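Local coordinates for pyocin S5 (Pseudomonas aeruginosa PAO1, PDB 6THK), which is a bacteriocin that probably kills by forming a channel that depolarises the cytoplasmic membrane of its target cell, at residues K332-K337 / R341-A346. The protein carries 1 engineered substitution. Numbering follows the deposited sequence.
With ZN (zinc ion), chain J.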
ATOM      1  N   LYS A 332     -40.714  -8.572  39.153  1.00 42.43           N
ATOM      2  CA  LYS A 332     -41.379  -9.865  39.190  1.00 42.71           C
ATOM      3  C   LYS A 332     -41.033 -10.623  40.459  1.00 50.31           C
ATOM      4  O   LYS A 332     -41.902 -11.175  41.110  1.00 51.41           O
ATOM      5  CB  LYS A 332     -40.972 -10.707  37.986  1.00 45.10           C
ATOM      6  CG  LYS A 332     -41.629 -10.312  36.678  1.00 53.91           C
ATOM      7  CD  LYS A 332     -41.112 -11.174  35.542  1.00 65.72           C
ATOM      8  CE  LYS A 332     -41.042 -10.393  34.243  1.00 78.84           C
ATOM      9  NZ  LYS A 332     -39.682 -10.417  33.638  1.00 87.55           N
ATOM     10  N   GLU A 333     -39.754 -10.616  40.817  1.00 48.00           N
ATOM     11  CA  GLU A 333     -39.269 -11.292  42.016  1.00 47.64           C
ATOM     12  C   GLU A 333     -39.853 -10.666  43.271  1.00 48.62           C
ATOM     13  O   GLU A 333     -40.130 -11.352  44.243  1.00 49.25           O
ATOM     14  CB  GLU A 333     -37.749 -11.321  42.068  1.00 49.69           C
ATOM     15  CG  GLU A 333     -37.197 -12.151  43.211  1.00 66.12           C
ATOM     16  CD  GLU A 333     -37.494 -13.631  43.074  1.00 97.24           C
ATOM     17  OE1 GLU A 333     -37.287 -14.182  41.979  1.00 90.17           O
ATOM     18  OE2 GLU A 333     -37.926 -14.244  44.068  1.00 98.42           O
ATOM     19  N   VAL A 334     -39.995  -9.346  43.257  1.00 42.13           N
ATOM     20  CA  VAL A 334     -40.590  -8.622  44.361  1.00 40.30           C
ATOM     21  C   VAL A 334     -42.047  -9.046  44.527  1.00 47.79           C
ATOM     22  O   VAL A 334     -42.531  -9.171  45.637  1.00 47.27           O
ATOM     23  CB  VAL A 334     -40.494  -7.104  44.167  1.00 42.99           C
ATOM     24  CG1 VAL A 334     -41.511  -6.399  45.038  1.00 43.33           C
ATOM     25  CG2 VAL A 334     -39.091  -6.624  44.490  1.00 41.77           C
ATOM     26  N   THR A 335     -42.753  -9.232  43.414  1.00 46.68           N
ATOM     27  CA  THR A 335     -44.129  -9.694  43.457  1.00 46.54           C
ATOM     28  C   THR A 335     -44.174 -11.087  44.059  1.00 52.59           C
ATOM     29  O   THR A 335     -45.007 -11.381  44.894  1.00 53.03           O
ATOM     30  CB  THR A 335     -44.745  -9.789  42.054  1.00 48.30           C
ATOM     31  OG1 THR A 335     -44.980  -8.486  41.529  1.00 44.85           O
ATOM     32  CG2 THR A 335     -46.059 -10.523  42.110  1.00 45.71           C
ATOM     33  N   GLU A 336     -43.241 -11.936  43.657  1.00 50.34           N
ATOM     34  CA  GLU A 336     -43.197 -13.301  44.151  1.00 50.39           C
ATOM     35  C   GLU A 336     -42.973 -13.376  45.655  1.00 54.32           C
ATOM     36  O   GLU A 336     -43.622 -14.149  46.332  1.00 55.61           O
ATOM     37  CB  GLU A 336     -42.085 -14.083  43.447  1.00 51.87           C
ATOM     38  CG  GLU A 336     -42.493 -14.793  42.168  1.00 66.13           C
ATOM     39  CD  GLU A 336     -41.337 -15.543  41.525  1.00 99.93           C
ATOM     40  OE1 GLU A 336     -41.228 -15.521  40.283  1.00 95.90           O
ATOM     41  OE2 GLU A 336     -40.533 -16.154  42.262  1.00102.91           O
ATOM     42  N   LYS A 337     -42.083 -12.544  46.176  1.00 49.41           N
ATOM     43  CA  LYS A 337     -41.743 -12.570  47.596  1.00 48.33           C
ATOM     44  C   LYS A 337     -42.535 -11.643  48.524  1.00 53.11           C
ATOM     45  O   LYS A 337     -42.754 -11.972  49.680  1.00 54.42           O
ATOM     46  CB  LYS A 337     -40.239 -12.324  47.771  1.00 49.96           C
ATOM     47  CG  LYS A 337     -39.733 -12.503  49.188  1.00 60.04           C
ATOM     48  CD  LYS A 337     -38.800 -13.697  49.312  1.00 70.91           C
ATOM     49  CE  LYS A 337     -38.608 -14.088  50.769  1.00 81.96           C
ATOM     50  NZ  LYS A 337     -37.305 -14.758  51.034  1.00 84.82           N
ATOM     51  N   ARG A 341     -48.797  -5.316  45.517  1.00 41.86           N
ATOM     52  CA  ARG A 341     -48.772  -3.945  46.042  1.00 41.56           C
ATOM     53  C   ARG A 341     -47.352  -3.382  46.317  1.00 45.75           C
ATOM     54  O   ARG A 341     -47.131  -2.183  46.095  1.00 46.15           O
ATOM     55  CB  ARG A 341     -49.651  -3.831  47.296  1.00 40.29           C
ATOM     56  CG  ARG A 341     -49.988  -2.387  47.653  1.00 43.82           C
ATOM     57  CD  ARG A 341     -50.762  -2.250  48.931  1.00 48.72           C
ATOM     58  NE  ARG A 341     -50.791  -0.846  49.323  1.00 64.44           N
ATOM     59  CZ  ARG A 341     -51.450  -0.365  50.370  1.00 84.46           C
ATOM     60  NH1 ARG A 341     -52.159  -1.184  51.144  1.00 81.99           N
ATOM     61  NH2 ARG A 341     -51.419   0.933  50.648  1.00 65.04           N
ATOM     62  N   THR A 342     -46.415  -4.223  46.831  1.00 40.22           N
ATOM     63  CA  THR A 342     -45.040  -3.788  47.106  1.00 38.84           C
ATOM     64  C   THR A 342     -44.310  -3.519  45.790  1.00 42.39           C
ATOM     65  O   THR A 342     -43.666  -2.475  45.646  1.00 40.87           O
ATOM     66  CB  THR A 342     -44.318  -4.753  48.061  1.00 44.87           C
ATOM     67  OG1 THR A 342     -45.137  -4.943  49.226  1.00 45.97           O
ATOM     68  CG2 THR A 342     -42.957  -4.208  48.512  1.00 43.48           C
ATOM     69  N   SER A 343     -44.483  -4.428  44.809  1.00 39.83           N
ATOM     70  CA  SER A 343     -43.913  -4.323  43.461  1.00 39.55           C
ATOM     71  C   SER A 343     -44.430  -3.111  42.684  1.00 44.24           C
ATOM     72  O   SER A 343     -43.671  -2.477  41.937  1.00 43.37           O
ATOM     73  CB  SER A 343     -44.193  -5.588  42.670  1.00 41.07           C
ATOM     74  OG  SER A 343     -43.238  -5.648  41.631  1.00 46.51           O
ATOM     75  N   GLU A 344     -45.723  -2.811  42.842  1.00 40.98           N
ATOM     76  CA  GLU A 344     -46.350  -1.650  42.223  1.00 41.73           C
ATOM     77  C   GLU A 344     -45.769  -0.394  42.893  1.00 45.37           C
ATOM     78  O   GLU A 344     -45.507   0.588  42.218  1.00 45.43           O
ATOM     79  CB  GLU A 344     -47.891  -1.732  42.381  1.00 43.60           C
ATOM     80  CG  GLU A 344     -48.686  -0.547  41.836  1.00 62.61           C
ATOM     81  CD  GLU A 344     -48.487  -0.140  40.379  1.00 97.09           C
ATOM     82  OE1 GLU A 344     -48.255  -1.027  39.522  1.00 99.75           O
ATOM     83  OE2 GLU A 344     -48.609   1.074  40.093  1.00 92.60           O
ATOM     84  N   MET A 345     -45.536  -0.442  44.211  1.00 43.48           N
ATOM     85  CA  MET A 345     -44.931   0.684  44.936  1.00 43.21           C
ATOM     86  C   MET A 345     -43.466   0.902  44.484  1.00 43.94           C
ATOM     87  O   MET A 345     -43.071   2.044  44.290  1.00 42.09           O
ATOM     88  CB  MET A 345     -45.055   0.518  46.454  1.00 45.31           C
ATOM     89  CG  MET A 345     -44.544   1.720  47.247  1.00 49.47           C
ATOM     90  SD  MET A 345     -45.371   3.243  46.763  1.00 54.84           S
ATOM     91  CE  MET A 345     -43.942   4.325  46.498  1.00 52.01           C
ATOM     92  N   ALA A 346     -42.699  -0.191  44.265  1.00 38.76           N
ATOM     93  CA  ALA A 346     -41.323  -0.093  43.781  1.00 37.79           C
ATOM     94  C   ALA A 346     -41.357   0.506  42.352  1.00 41.60           C
ATOM     95  O   ALA A 346     -40.645   1.483  42.075  1.00 40.06           O
ATOM     96  CB  ALA A 346     -40.654  -1.468  43.772  1.00 37.82           C
TER
HETATM   97 ZN    ZN J 609     -38.486 -16.109  41.538  1.00123.93          ZN
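V334 and S343 meet where helix 272-338 ends and helix 340-353 turns back along it. V334 CG1 lies over the backbone of S343, 3.5 Å from S343 CA. Its first torsion (chi1 160°) sets CG1 anti to the backbone N and brings it against S343 N and CA; a beta-branched apolar residue suits this buried spot. T335 comes in from beside it, its OG1 3.2 Å from S343 CB. A residue as small as serine suits this place, since the CA atoms of T335 and S343 are 5.4 Å apart. The buried hydroxyl of S343 is satisfied by a hydrogen bond to the carbonyl of Y331, one turn back on the longer helix; T335 OG1 has a weak hydrogen bond to the same oxygen. The segment axes run 150° apart, nearly antiparallel, and approach to 8.1 Å, forming a helical hairpin within the pore-forming domain. Beyond it, T342 packs on I469, F472 and M476 of helix 468-481. On the far face of helix 272-338, E333 OE1 (2.3 Å) and E336 OE2 (2.2 Å) bind zinc, as carboxylates one turn apart can. The hairpin joins through small side chains and a shared carbonyl, while the metal-binding charges stay outside the interface.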